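Local coordinates for pyridine nucleotide-disulfide oxidoreductase-like protein (Myceliophthora thermophila, PDB 5MQ6) that uses FAD and NADPH to insert one oxygen atom beside the carbonyl of ketones, polycyclic ones above all, giving esters or lactones as a Baeyer-Villiger monooxygenase, at residues Ser536-Asn540 with Asn541-Leu545; Glu71-Lys74 with Asp75-Tyr79; Gln41-Leu45 with Lys46-Asn50; Ile282-Val285 with Pro286-Lys290; Gly500-Leu504 with Asp505-Gln509. One frame throughout, in Å; residues are numbered along the deposited sequence.

Contact 1 of 5, residues Ser536-Asn540 with Asn541-Leu545; sequences SQAAN and NAFTL. With FAD (flavin-adenine dinucleotide), chain B.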
# COMPACT_ATOMS: atom_id res chain seq x y z
N SER A 536 -4.27 -6.90 -11.53
CA SER A 536 -4.94 -5.63 -11.55
C SER A 536 -4.94 -5.15 -10.10
O SER A 536 -4.62 -5.92 -9.20
CB SER A 536 -6.37 -5.86 -12.10
OG SER A 536 -7.12 -4.66 -12.19
N GLN A 537 -5.29 -3.90 -9.89
CA GLN A 537 -5.31 -3.28 -8.58
C GLN A 537 -6.59 -2.39 -8.59
O GLN A 537 -7.11 -2.04 -9.62
CB GLN A 537 -4.05 -2.42 -8.40
CG GLN A 537 -4.07 -1.22 -9.37
CD GLN A 537 -2.80 -0.39 -9.51
OE1 GLN A 537 -2.40 0.37 -8.62
NE2 GLN A 537 -2.21 -0.47 -10.68
N ALA A 538 -7.04 -2.03 -7.41
CA ALA A 538 -8.10 -1.14 -7.23
C ALA A 538 -7.56 -0.08 -6.30
O ALA A 538 -6.68 -0.37 -5.50
CB ALA A 538 -9.22 -1.92 -6.65
N ALA A 539 -8.08 1.16 -6.38
CA ALA A 539 -7.76 2.14 -5.36
C ALA A 539 -7.99 1.60 -3.96
O ALA A 539 -7.29 1.94 -3.01
CB ALA A 539 -8.64 3.36 -5.55
N ASN A 540 -9.02 0.78 -3.83
CA ASN A 540 -9.37 0.18 -2.61
C ASN A 540 -8.59 -1.12 -2.56
O ASN A 540 -9.01 -2.12 -3.12
CB ASN A 540 -10.86 -0.08 -2.60
CG ASN A 540 -11.35 -0.77 -1.33
OD1 ASN A 540 -10.59 -0.96 -0.36
ND2 ASN A 540 -12.64 -1.14 -1.33
N ASN A 541 -7.49 -1.08 -1.85
CA ASN A 541 -6.64 -2.23 -1.67
C ASN A 541 -7.32 -3.42 -1.03
O ASN A 541 -6.87 -4.52 -1.26
CB ASN A 541 -5.35 -1.90 -0.90
CG ASN A 541 -4.44 -0.83 -1.63
OD1 ASN A 541 -3.76 -0.06 -0.97
ND2 ASN A 541 -4.38 -0.82 -2.98
N ALA A 542 -8.37 -3.22 -0.25
CA ALA A 542 -9.07 -4.29 0.42
C ALA A 542 -9.84 -5.09 -0.60
O ALA A 542 -10.15 -6.27 -0.36
CB ALA A 542 -10.06 -3.76 1.50
N PHE A 543 -10.22 -4.42 -1.68
CA PHE A 543 -10.89 -5.11 -2.74
C PHE A 543 -9.90 -6.08 -3.45
O PHE A 543 -10.17 -7.24 -3.69
CB PHE A 543 -11.50 -4.04 -3.71
CG PHE A 543 -12.30 -4.60 -4.84
CD1 PHE A 543 -12.79 -5.93 -4.84
CD2 PHE A 543 -12.56 -3.79 -5.92
CE1 PHE A 543 -13.51 -6.43 -5.90
CE2 PHE A 543 -13.30 -4.30 -7.01
CZ PHE A 543 -13.79 -5.62 -6.98
N THR A 544 -8.76 -5.57 -3.79
CA THR A 544 -7.72 -6.37 -4.34
C THR A 544 -7.39 -7.61 -3.47
O THR A 544 -7.28 -8.71 -3.95
CB THR A 544 -6.47 -5.51 -4.49
OG1 THR A 544 -6.83 -4.30 -5.20
CG2 THR A 544 -5.37 -6.35 -5.25
N LEU A 545 -7.24 -7.39 -2.20
CA LEU A 545 -6.93 -8.44 -1.24
C LEU A 545 -8.05 -9.43 -1.15
O LEU A 545 -7.76 -10.62 -1.04
CB LEU A 545 -6.67 -7.90 0.16
CG LEU A 545 -5.41 -7.07 0.36
CD1 LEU A 545 -5.38 -6.44 1.77
CD2 LEU A 545 -4.22 -7.98 0.23
PA FAD B . 0.10 -4.71 5.65
O1A FAD B . 1.25 -3.86 5.23
O2A FAD B . -1.11 -4.10 6.33
O5B FAD B . 0.66 -5.85 6.63
C5B FAD B . 1.79 -6.58 6.28
C4B FAD B . 2.60 -6.86 7.53
O4B FAD B . 3.63 -7.79 7.15
C3B FAD B . 3.30 -5.66 8.16
O3B FAD B . 3.13 -5.69 9.55
C2B FAD B . 4.74 -5.87 7.80
O2B FAD B . 5.62 -5.31 8.75
C1B FAD B . 4.82 -7.38 7.75
N9A FAD B . 5.96 -7.86 7.01
C8A FAD B . 6.32 -7.50 5.74
N7A FAD B . 7.45 -8.14 5.44
C5A FAD B . 7.86 -8.88 6.48
C6A FAD B . 8.99 -9.80 6.73
N6A FAD B . 9.96 -10.06 5.88
N1A FAD B . 8.94 -10.38 7.89
C2A FAD B . 7.99 -10.14 8.82
N3A FAD B . 6.95 -9.35 8.72
C4A FAD B . 6.88 -8.67 7.53
N1 FAD B . -5.26 1.35 1.41
C2 FAD B . -6.58 1.48 1.07
O2 FAD B . -7.08 0.76 0.22
N3 FAD B . -7.36 2.39 1.68
C4 FAD B . -6.84 3.20 2.62
O4 FAD B . -7.60 4.01 3.13
C4X FAD B . -5.43 3.15 3.05
N5 FAD B . -4.86 3.97 3.99
C5X FAD B . -3.54 3.80 4.29
C6 FAD B . -2.89 4.67 5.28
C7 FAD B . -1.46 4.40 5.53
C7M FAD B . -0.68 5.23 6.53
C8 FAD B . -0.69 3.34 4.80
C8M FAD B . 0.79 3.06 5.05
C9 FAD B . -1.34 2.56 3.87
C9A FAD B . -2.72 2.74 3.59
N10 FAD B . -3.32 1.93 2.61
C10 FAD B . -4.68 2.10 2.35
C1' FAD B . -2.59 0.83 1.94
C2' FAD B . -2.57 -0.37 2.98
O2' FAD B . -1.22 -0.83 3.13
C3' FAD B . -3.53 -1.56 2.62
O3' FAD B . -4.87 -1.07 2.56
C4' FAD B . -3.63 -2.72 3.64
O4' FAD B . -3.67 -2.30 5.08
C5' FAD B . -2.50 -3.74 3.40
O5' FAD B . -2.88 -4.97 4.08
P FAD B . -1.74 -6.12 3.98
O1P FAD B . -2.08 -7.12 5.14
O2P FAD B . -1.67 -6.52 2.50
O3P FAD B . -0.31 -5.34 4.24
O HOH W 1 -4.96 -2.70 -4.95
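Phe543 N bonds back to Asn540 O at 3.0 Å with a bent N-H angle of 137°, closing the first turn of helix 541-562 where the loop 536-540, extended up to Ala538, ends. Asn540 is the N-cap: with CG anti to the backbone N (chi1 178°), its amide folds over the helix start, and OD1 takes the N-H of Ala542 at 3.2 Å, the donor standing well above the carbonyl plane. The other end of the amide is held too: ND2 gives a hydrogen bond to Ser138 O, which fixes the rotation of the cap. Phe543 crosses this amide at about a right angle, its CB near ND2; the ring leads away, and CD2 brushes Ala538 CB at 3.9 Å. A water joins the loop to the first turn, accepting from Ala538 N at 3.3 Å and hydrogen-bonded to Thr544 OG1. The cap leaves one amide for the cofactor: Asn541 N donates to FAD O2 at 2.8 Å, while Leu545 CD2 packs against the phosphate oxygen O2P. A helix start directed at the pyrimidine carbonyl of the flavin would probably favour negative charge on that side of the ring when it is reduced.

Contact 2 of 5, residues Glu71-Lys74 with Asp75-Tyr79; sequences EPVK and DGSRY
Ser77 OG donates to Lys74 O at 2.9 Å, bridging the ends of the type II turn that runs from Lys74 to Ser77. The hydroxyl approaches the carbonyl from a position tilted 28° out of its plane. The turn's own backbone bond, Ser77 N to the same Lys74 O, is weak at 3.4 Å, which leaves one carbonyl oxygen drawing both the amide and the hydroxyl of a single residue. The hydroxyl lies beside the backbone N of its own residue (chi1 -84°), the setting that swings it back over the turn. There it also accepts from a water, 2.8 Å from OG, and that water in turn accepts from Lys74 N. An alanine at Ser77 would leave this water without its acceptor and Lys74 O with the weak amide bond alone from this residue, and the turn would probably open more easily. Apart from these bonds, Val73 CG1 lies 3.6 Å from Tyr79 OH. Gly76 takes the positive-phi corner usual in a type II turn. Farther out, Asp75 OD1 accepts from Lys213 N, and Val73 and Ser77 rest on Leu214, laying the turn along strand 210-216 where strand 78-84 begins.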
# COMPACT_ATOMS: atom_id res chain seq x y z
N GLU A 71 3.71 -18.83 25.78
CA GLU A 71 4.55 -20.00 25.42
C GLU A 71 5.30 -19.65 24.12
O GLU A 71 4.69 -19.31 23.15
CB GLU A 71 3.68 -21.26 25.19
CG GLU A 71 4.50 -22.53 25.01
CD GLU A 71 4.83 -23.16 26.35
OE1 GLU A 71 3.86 -23.45 27.08
OE2 GLU A 71 6.05 -23.34 26.67
N PRO A 72 6.63 -19.73 24.11
CA PRO A 72 7.30 -19.35 22.88
C PRO A 72 7.11 -20.36 21.77
O PRO A 72 6.90 -21.55 22.02
CB PRO A 72 8.78 -19.29 23.28
CG PRO A 72 8.77 -19.39 24.77
CD PRO A 72 7.57 -20.21 25.11
N VAL A 73 7.16 -19.89 20.55
CA VAL A 73 7.23 -20.78 19.39
C VAL A 73 8.59 -21.51 19.39
O VAL A 73 9.68 -20.90 19.54
CB VAL A 73 6.97 -20.04 18.06
CG1 VAL A 73 7.32 -20.89 16.85
CG2 VAL A 73 5.53 -19.62 18.00
N LYS A 74 8.53 -22.83 19.19
CA LYS A 74 9.78 -23.61 19.21
C LYS A 74 10.50 -23.60 17.89
O LYS A 74 9.86 -23.68 16.82
CB LYS A 74 9.52 -25.04 19.61
CG LYS A 74 8.85 -25.20 20.94
CD LYS A 74 8.45 -26.64 21.06
CE LYS A 74 8.29 -27.01 22.49
NZ LYS A 74 6.87 -27.20 22.78
N ASP A 75 11.82 -23.53 17.97
CA ASP A 75 12.68 -23.73 16.82
C ASP A 75 12.39 -25.13 16.25
O ASP A 75 12.13 -26.05 16.99
CB ASP A 75 14.14 -23.55 17.24
CG ASP A 75 15.12 -23.43 16.09
OD1 ASP A 75 14.72 -23.27 14.93
OD2 ASP A 75 16.36 -23.47 16.39
N GLY A 76 12.34 -25.23 14.92
CA GLY A 76 12.01 -26.47 14.20
C GLY A 76 10.58 -26.92 14.07
O GLY A 76 10.33 -28.03 13.69
N SER A 77 9.67 -26.07 14.48
CA SER A 77 8.23 -26.23 14.34
C SER A 77 7.75 -26.35 12.87
O SER A 77 8.33 -25.74 12.01
CB SER A 77 7.55 -25.02 15.00
OG SER A 77 7.46 -25.26 16.35
N ARG A 78 6.69 -27.16 12.65
CA ARG A 78 6.12 -27.47 11.32
C ARG A 78 4.65 -27.13 11.33
O ARG A 78 3.94 -27.43 12.30
CB ARG A 78 6.23 -28.96 11.00
CG ARG A 78 7.65 -29.39 10.84
CD ARG A 78 7.78 -30.88 10.47
NE ARG A 78 9.05 -30.95 9.78
CZ ARG A 78 9.49 -31.98 9.12
NH1 ARG A 78 8.76 -33.09 9.05
NH2 ARG A 78 10.68 -31.89 8.57
N TYR A 79 4.17 -26.55 10.24
CA TYR A 79 2.80 -26.13 10.15
C TYR A 79 2.28 -26.52 8.77
O TYR A 79 3.06 -26.87 7.88
CB TYR A 79 2.67 -24.61 10.30
CG TYR A 79 3.21 -24.13 11.61
CD1 TYR A 79 4.53 -23.85 11.73
CD2 TYR A 79 2.43 -24.09 12.75
CE1 TYR A 79 5.07 -23.48 12.95
CE2 TYR A 79 2.97 -23.73 14.00
CZ TYR A 79 4.29 -23.40 14.08
OH TYR A 79 4.92 -23.05 15.27
O HOH W 2 6.10 -24.29 18.60

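Contact 3 of 5, residues Gln41-Leu45 with Lys46-Asn50; sequences QFIRL and KEVGN. With NDP (NADPH dihydro-nicotinamide-adenine-dinucleotide phosphate), chain C.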
# COMPACT_ATOMS: atom_id res chain seq x y z
N GLN A 41 17.81 8.43 -4.03
CA GLN A 41 17.57 9.52 -3.06
C GLN A 41 16.99 9.14 -1.64
O GLN A 41 16.94 10.00 -0.73
CB GLN A 41 16.64 10.54 -3.73
CG GLN A 41 15.30 9.90 -4.17
CD GLN A 41 14.42 10.84 -4.95
OE1 GLN A 41 14.26 10.78 -6.18
NE2 GLN A 41 13.85 11.73 -4.22
N PHE A 42 16.49 7.91 -1.48
CA PHE A 42 15.80 7.48 -0.25
C PHE A 42 16.59 6.36 0.34
O PHE A 42 17.32 5.70 -0.35
CB PHE A 42 14.35 7.00 -0.50
CG PHE A 42 13.43 8.09 -1.08
CD1 PHE A 42 13.19 9.27 -0.37
CD2 PHE A 42 12.83 7.94 -2.35
CE1 PHE A 42 12.36 10.29 -0.91
CE2 PHE A 42 12.01 8.94 -2.89
CZ PHE A 42 11.77 10.13 -2.18
N ILE A 43 16.47 6.18 1.64
CA ILE A 43 17.01 5.01 2.30
C ILE A 43 15.99 4.55 3.31
O ILE A 43 15.27 5.39 3.90
CB ILE A 43 18.42 5.23 2.92
CG1 ILE A 43 18.89 4.00 3.73
CG2 ILE A 43 18.52 6.49 3.78
CD1 ILE A 43 20.35 4.07 4.06
N ARG A 44 15.89 3.24 3.49
CA ARG A 44 15.05 2.74 4.55
C ARG A 44 15.59 3.20 5.91
O ARG A 44 16.81 3.13 6.21
CB ARG A 44 14.96 1.22 4.57
CG ARG A 44 14.50 0.59 3.29
CD ARG A 44 14.83 -0.91 3.35
NE ARG A 44 14.13 -1.61 2.29
CZ ARG A 44 14.50 -1.62 1.00
NH1 ARG A 44 15.58 -0.95 0.59
NH2 ARG A 44 13.77 -2.29 0.10
N LEU A 45 14.65 3.62 6.73
CA LEU A 45 14.93 4.03 8.10
C LEU A 45 15.77 2.97 8.83
O LEU A 45 16.84 3.30 9.38
CB LEU A 45 13.62 4.28 8.85
CG LEU A 45 13.61 5.23 10.05
CD1 LEU A 45 14.42 6.52 9.81
CD2 LEU A 45 12.15 5.54 10.46
N LYS A 46 15.30 1.71 8.78
CA LYS A 46 16.01 0.63 9.43
C LYS A 46 17.41 0.33 8.84
O LYS A 46 18.17 -0.32 9.51
CB LYS A 46 15.17 -0.64 9.40
CG LYS A 46 15.19 -1.31 8.05
CD LYS A 46 14.27 -2.49 8.03
CE LYS A 46 14.17 -3.01 6.60
NZ LYS A 46 13.45 -4.29 6.71
N GLU A 47 17.73 0.75 7.61
CA GLU A 47 19.13 0.69 7.10
C GLU A 47 20.03 1.95 7.19
O GLU A 47 21.10 1.99 6.54
CB GLU A 47 19.10 0.26 5.65
CG GLU A 47 18.78 -1.22 5.50
CD GLU A 47 18.39 -1.57 4.08
OE1 GLU A 47 18.52 -0.70 3.15
OE2 GLU A 47 17.95 -2.73 3.91
N VAL A 48 19.65 2.99 7.94
CA VAL A 48 20.48 4.19 7.99
C VAL A 48 21.75 3.83 8.80
O VAL A 48 21.65 3.05 9.77
CB VAL A 48 19.73 5.41 8.58
CG1 VAL A 48 20.71 6.54 8.95
CG2 VAL A 48 18.68 5.92 7.60
N GLY A 49 22.90 4.37 8.39
CA GLY A 49 24.18 4.17 9.13
C GLY A 49 24.04 4.30 10.66
O GLY A 49 24.26 3.35 11.42
N ASN A 50 23.62 5.49 11.08
CA ASN A 50 23.47 5.91 12.48
C ASN A 50 22.40 5.12 13.24
O ASN A 50 21.24 5.08 12.85
CB ASN A 50 23.12 7.42 12.44
CG ASN A 50 22.94 8.03 13.80
OD1 ASN A 50 22.01 7.67 14.53
ND2 ASN A 50 23.80 8.99 14.14
PA NDP C . 4.32 9.66 0.56
O1A NDP C . 5.52 8.84 -0.02
O2A NDP C . 2.97 9.73 -0.11
O5B NDP C . 4.89 11.12 0.89
C5B NDP C . 6.22 11.37 1.28
C4B NDP C . 6.35 12.87 1.19
O4B NDP C . 7.70 13.28 1.54
C3B NDP C . 6.05 13.38 -0.23
O3B NDP C . 5.13 14.48 -0.15
C2B NDP C . 7.44 13.72 -0.70
O2B NDP C . 7.49 14.70 -1.78
C1B NDP C . 8.12 14.18 0.57
N9A NDP C . 9.58 14.17 0.41
C8A NDP C . 10.39 13.15 -0.00
N7A NDP C . 11.67 13.54 -0.05
C5A NDP C . 11.64 14.84 0.33
C6A NDP C . 12.66 15.87 0.47
N6A NDP C . 13.91 15.55 0.19
N1A NDP C . 12.26 17.09 0.89
C2A NDP C . 10.95 17.42 1.16
N3A NDP C . 9.94 16.54 1.04
C4A NDP C . 10.27 15.26 0.63
O3 NDP C . 3.98 9.14 2.03
PN NDP C . 2.62 9.26 2.95
O1N NDP C . 3.00 8.58 4.30
O2N NDP C . 2.12 10.69 3.02
O5D NDP C . 1.51 8.38 2.17
C5D NDP C . 1.87 7.00 1.80
C4D NDP C . 0.64 6.20 1.41
O4D NDP C . -0.18 5.93 2.56
C3D NDP C . -0.30 7.06 0.56
O3D NDP C . 0.17 7.43 -0.79
C2D NDP C . -1.65 6.34 0.75
O2D NDP C . -1.72 5.12 -0.06
C1D NDP C . -1.62 6.11 2.26
P2B NDP C . 7.46 14.19 -3.32
O1X NDP C . 8.47 13.03 -3.36
O2X NDP C . 7.97 15.31 -4.20
O3X NDP C . 5.99 13.89 -3.66
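Arg44 and Glu47 lie side by side with their ends pointing the same way, and their charges meet loosely: NH1 stands 3.9 Å from OE1 in a long salt bridge, with the guanidinium and carboxylate planes 41° apart. Much of the touching is done by the aliphatic part of the arginine, whose CD sits 3.7 Å from Glu47 CD. Lys46 brings its CE against the same Arg44 CD, which leaves Lys46 NZ 5.2 Å from Arg44 NE; the nearby carboxylate may offset part of this like charge.

The backbone bonds tighten the bend after the strand. Glu47 N gives a weak bond to Arg44 O, and Val48 N a straighter one to Leu45 O at 3.2 Å, reaching that oxygen from above its carbonyl plane.

The apolar pair is Ile43 CG2 with Val48 CG2, 3.9 Å apart, the two side chains crossing at about a right angle. Separately, Ile43 CD1, carried toward the turn by a CG1 anti to the backbone N (chi1 174°), makes a carbon-to-oxygen contact with Glu47 O. Phe42 faces elsewhere, with CE1 3.4 Å from N7A of NADPH and the adenine nitrogen at the ring's edge. This is a tight turn leaving strand 42-44, which pairs antiparallel with strand 230-232 and lends Phe42 to the NADPH pocket.

Contact 4 of 5, residues Ile282-Val285 with Pro286-Lys290; sequences IQVV and PKLAK
Val284 O accepts two amides of the following turn, probably as a consequence of the proline near the end of the helix. Leu288 N comes nearly along the C=O axis at 3.0 Å, the ordinary helical bond, whereas Lys287 N, at 2.8 Å, bends in from above the carbonyl plane with an N-H angle of 136°. Ala289 N continues the regular spacing with a bond to Val285 O, 3.0 Å long. Pro286 has no N-H to give to Ile282 O; instead its CD lies 3.3 Å from that oxygen. Lys287 N, too, makes no bond to Gln283 O, and the helix is kinked here. The proline ring is also pressed against the preceding residue, Val285 CB standing only 3.4 Å from Pro286 CD, tighter than usual van der Waals contact. On another face of the helix the packing is easier: Val284 CG1, anti to the backbone N (chi1 -165°), reaches forward one turn to Leu288 CG at 3.8 Å. Val285 and Leu288 both rest on Leu295 of strand 294-299, and Thr436 of helix 433-436 covers Pro286 and Ala289. The polar ends have partners elsewhere in the fold: Gln283 bonds to Tyr127 OH and His131 O, and Lys287 NZ forms a salt bridge with Glu262. Helix 279-289 links strands 271-275 and 294-299 in a beta-alpha-beta unit whose turn binds NADPH. The doubled use of Val284 O gives Lys287 N an acceptor, while Ile282 O faces proline carbons.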
# COMPACT_ATOMS: atom_id res chain seq x y z
N ILE A 282 -1.26 15.35 5.11
CA ILE A 282 -2.60 15.91 5.01
C ILE A 282 -3.45 15.67 6.27
O ILE A 282 -4.21 16.55 6.74
CB ILE A 282 -3.28 15.47 3.69
CG1 ILE A 282 -2.91 16.36 2.49
CG2 ILE A 282 -4.78 15.56 3.74
CD1 ILE A 282 -1.44 16.61 2.26
N GLN A 283 -3.29 14.49 6.86
CA GLN A 283 -4.07 14.11 8.04
C GLN A 283 -3.41 14.69 9.30
O GLN A 283 -4.14 15.08 10.21
CB GLN A 283 -4.27 12.58 8.13
CG GLN A 283 -5.22 12.06 7.11
CD GLN A 283 -5.41 10.53 7.13
OE1 GLN A 283 -4.72 9.79 7.85
NE2 GLN A 283 -6.38 10.03 6.32
N VAL A 284 -2.07 14.74 9.36
CA VAL A 284 -1.36 15.08 10.60
C VAL A 284 -1.27 16.61 10.78
O VAL A 284 -1.35 17.09 11.90
CB VAL A 284 0.10 14.59 10.64
CG1 VAL A 284 0.59 14.67 12.04
CG2 VAL A 284 0.17 13.13 10.36
N VAL A 285 -1.05 17.31 9.68
CA VAL A 285 -0.77 18.76 9.74
C VAL A 285 -1.79 19.55 10.56
O VAL A 285 -1.42 20.33 11.37
CB VAL A 285 -0.58 19.34 8.37
CG1 VAL A 285 -0.80 20.86 8.37
CG2 VAL A 285 0.82 19.09 7.90
N PRO A 286 -3.08 19.29 10.40
CA PRO A 286 -4.01 20.02 11.24
C PRO A 286 -3.90 19.78 12.76
O PRO A 286 -4.27 20.67 13.60
CB PRO A 286 -5.37 19.54 10.73
CG PRO A 286 -5.12 19.25 9.25
CD PRO A 286 -3.75 18.66 9.23
N LYS A 287 -3.46 18.57 13.11
CA LYS A 287 -3.44 18.12 14.46
C LYS A 287 -2.23 18.74 15.06
O LYS A 287 -2.28 19.08 16.20
CB LYS A 287 -3.30 16.59 14.57
CG LYS A 287 -4.41 15.87 13.91
CD LYS A 287 -5.76 16.15 14.51
CE LYS A 287 -6.77 15.40 13.70
NZ LYS A 287 -8.13 15.71 14.15
N LEU A 288 -1.15 18.84 14.29
CA LEU A 288 0.05 19.53 14.73
C LEU A 288 -0.17 21.02 14.94
O LEU A 288 0.35 21.56 15.94
CB LEU A 288 1.21 19.30 13.82
CG LEU A 288 1.77 17.84 13.77
CD1 LEU A 288 2.86 17.75 12.75
CD2 LEU A 288 2.33 17.33 15.11
N ALA A 289 -0.89 21.67 14.01
CA ALA A 289 -1.19 23.11 14.05
C ALA A 289 -1.95 23.48 15.28
O ALA A 289 -1.76 24.53 15.81
CB ALA A 289 -1.99 23.54 12.82
N LYS A 290 -2.81 22.62 15.76
CA LYS A 290 -3.54 22.97 16.92
C LYS A 290 -2.75 23.08 18.20
O LYS A 290 -3.25 23.66 19.18
CB LYS A 290 -4.64 22.01 17.12
CG LYS A 290 -5.51 22.41 18.27
CD LYS A 290 -6.78 21.64 18.31
CE LYS A 290 -7.64 22.39 19.28
NZ LYS A 290 -8.70 21.50 19.70

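Contact 5 of 5, residues Gly500-Leu504 with Asp505-Gln509; sequences GGKSL and DDKWQ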
# COMPACT_ATOMS: atom_id res chain seq x y z
N GLY A 500 15.89 -26.56 -6.90
CA GLY A 500 17.29 -26.42 -7.25
C GLY A 500 17.98 -25.26 -6.60
O GLY A 500 18.97 -24.81 -7.13
N GLY A 501 17.47 -24.75 -5.49
CA GLY A 501 18.04 -23.53 -4.90
C GLY A 501 17.94 -22.23 -5.71
O GLY A 501 18.51 -21.21 -5.31
N LYS A 502 17.20 -22.26 -6.83
CA LYS A 502 16.90 -21.07 -7.64
C LYS A 502 16.22 -19.87 -6.85
O LYS A 502 15.16 -20.03 -6.21
CB LYS A 502 15.96 -21.48 -8.75
CG LYS A 502 15.97 -20.54 -9.95
CD LYS A 502 15.24 -21.10 -11.18
CE LYS A 502 13.75 -20.71 -11.22
NZ LYS A 502 12.89 -21.71 -11.92
N SER A 503 16.82 -18.69 -6.97
CA SER A 503 16.34 -17.47 -6.32
C SER A 503 15.19 -16.82 -7.07
O SER A 503 15.29 -16.51 -8.29
CB SER A 503 17.44 -16.45 -6.19
OG SER A 503 16.78 -15.20 -5.93
N LEU A 504 14.11 -16.55 -6.37
CA LEU A 504 12.95 -15.93 -7.04
C LEU A 504 13.39 -14.61 -7.68
O LEU A 504 13.04 -14.29 -8.84
CB LEU A 504 11.77 -15.71 -6.07
CG LEU A 504 10.49 -15.11 -6.70
CD1 LEU A 504 10.01 -15.95 -7.87
CD2 LEU A 504 9.39 -14.99 -5.68
N ASP A 505 14.17 -13.85 -6.91
CA ASP A 505 14.50 -12.52 -7.36
C ASP A 505 15.45 -12.55 -8.55
O ASP A 505 15.34 -11.76 -9.45
CB ASP A 505 15.06 -11.64 -6.24
CG ASP A 505 15.11 -10.19 -6.66
OD1 ASP A 505 14.07 -9.64 -7.12
OD2 ASP A 505 16.22 -9.62 -6.59
N ASP A 506 16.38 -13.46 -8.55
CA ASP A 506 17.26 -13.58 -9.71
C ASP A 506 16.47 -13.94 -10.95
O ASP A 506 16.63 -13.30 -11.99
CB ASP A 506 18.34 -14.60 -9.46
CG ASP A 506 19.27 -14.19 -8.31
OD1 ASP A 506 19.40 -12.98 -7.99
OD2 ASP A 506 19.88 -15.10 -7.71
N LYS A 507 15.54 -14.90 -10.84
CA LYS A 507 14.63 -15.17 -11.98
C LYS A 507 13.92 -13.88 -12.43
O LYS A 507 13.89 -13.53 -13.62
CB LYS A 507 13.59 -16.20 -11.58
CG LYS A 507 12.69 -16.72 -12.70
CD LYS A 507 11.64 -17.67 -12.17
CE LYS A 507 10.52 -17.88 -13.19
NZ LYS A 507 9.38 -18.67 -12.63
N TRP A 508 13.34 -13.17 -11.49
CA TRP A 508 12.58 -11.97 -11.79
C TRP A 508 13.42 -10.92 -12.54
O TRP A 508 12.97 -10.32 -13.48
CB TRP A 508 12.17 -11.32 -10.47
CG TRP A 508 10.91 -10.58 -10.58
CD1 TRP A 508 10.75 -9.25 -10.78
CD2 TRP A 508 9.60 -11.15 -10.47
NE1 TRP A 508 9.41 -8.94 -10.79
CE2 TRP A 508 8.68 -10.08 -10.57
CE3 TRP A 508 9.12 -12.44 -10.23
CZ2 TRP A 508 7.35 -10.26 -10.48
CZ3 TRP A 508 7.75 -12.61 -10.14
CH2 TRP A 508 6.90 -11.55 -10.26
N GLN A 509 14.64 -10.69 -12.05
CA GLN A 509 15.52 -9.64 -12.59
C GLN A 509 16.12 -10.07 -13.95
O GLN A 509 16.30 -9.23 -14.82
CB GLN A 509 16.63 -9.31 -11.63
CG GLN A 509 16.31 -8.80 -10.25
CD GLN A 509 15.19 -7.76 -10.23
OE1 GLN A 509 15.12 -6.94 -11.13
NE2 GLN A 509 14.33 -7.80 -9.21
O HOH W 3 10.94 -21.08 -14.03
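Ser503 meets the first turn of helix 504-511 with every atom of its side chain. Its CB lies against the carboxylate of Asp506, 3.2 Å from OD2. Its tip, OG, stands anti to the backbone N (chi1 163°), which turns it toward the first amides of the helix, and there it accepts from Asp506 N at 3.2 Å in a nearly straight bond of 173°. This is an N-cap, and the backbone continues it: Lys507 N gives an almost linear bond to Ser503 O at 3.0 Å, and Trp508 N one to Leu504 O. A valine in place of Ser503 would strip Asp506 N of its capping acceptor, and the first turn of the helix would probably fray. Beside the cap, Lys502 bends so that its CE touches Lys507 CD at 3.8 Å. Toward the interior, Leu504 CD1 approaches Trp508 CE3 obliquely at 4.3 Å, and the indole NE1 bonds to Gly485 O. One turn along, Gln509 NE2 donates to Asp505 OD1 at 2.8 Å on the syn side of the carboxylate, an oxygen that also takes Ser487 OG; the same NE2 bonds Gly484 O. The chemistry is thus twofold: Ser503 supplies an acceptor for Asp506 N, and Lys507 NZ has Glu576 as counter-charge, while a water accepts from Lys502 NZ and, weakly, from Lys507 NZ, bridging two ammonium groups 4.7 Å apart from NZ to NZ.

Contacts 1 and 4 are buried, contacts 2 and 3 lie at the surface, and contact 5 is partly buried. Contacts 1 and 5 apply the same device, a side-chain N-cap, at two helix starts, but the first turns its remaining amide to the flavin whereas the second has lysines and aspartates beside it and a buried leucine and tryptophan behind. Contact 4 lies within a helix, where a proline removes a backbone bond, while contacts 2 and 3 are turns at a strand's end, one before strand 78-84 and one after strand 42-44. Contacts 1 and 3 touch the cofactors, FAD and NADPH respectively. Contacts 4 and 5 lie on opposite sides of the chain's centre, about 45 Å apart between centres.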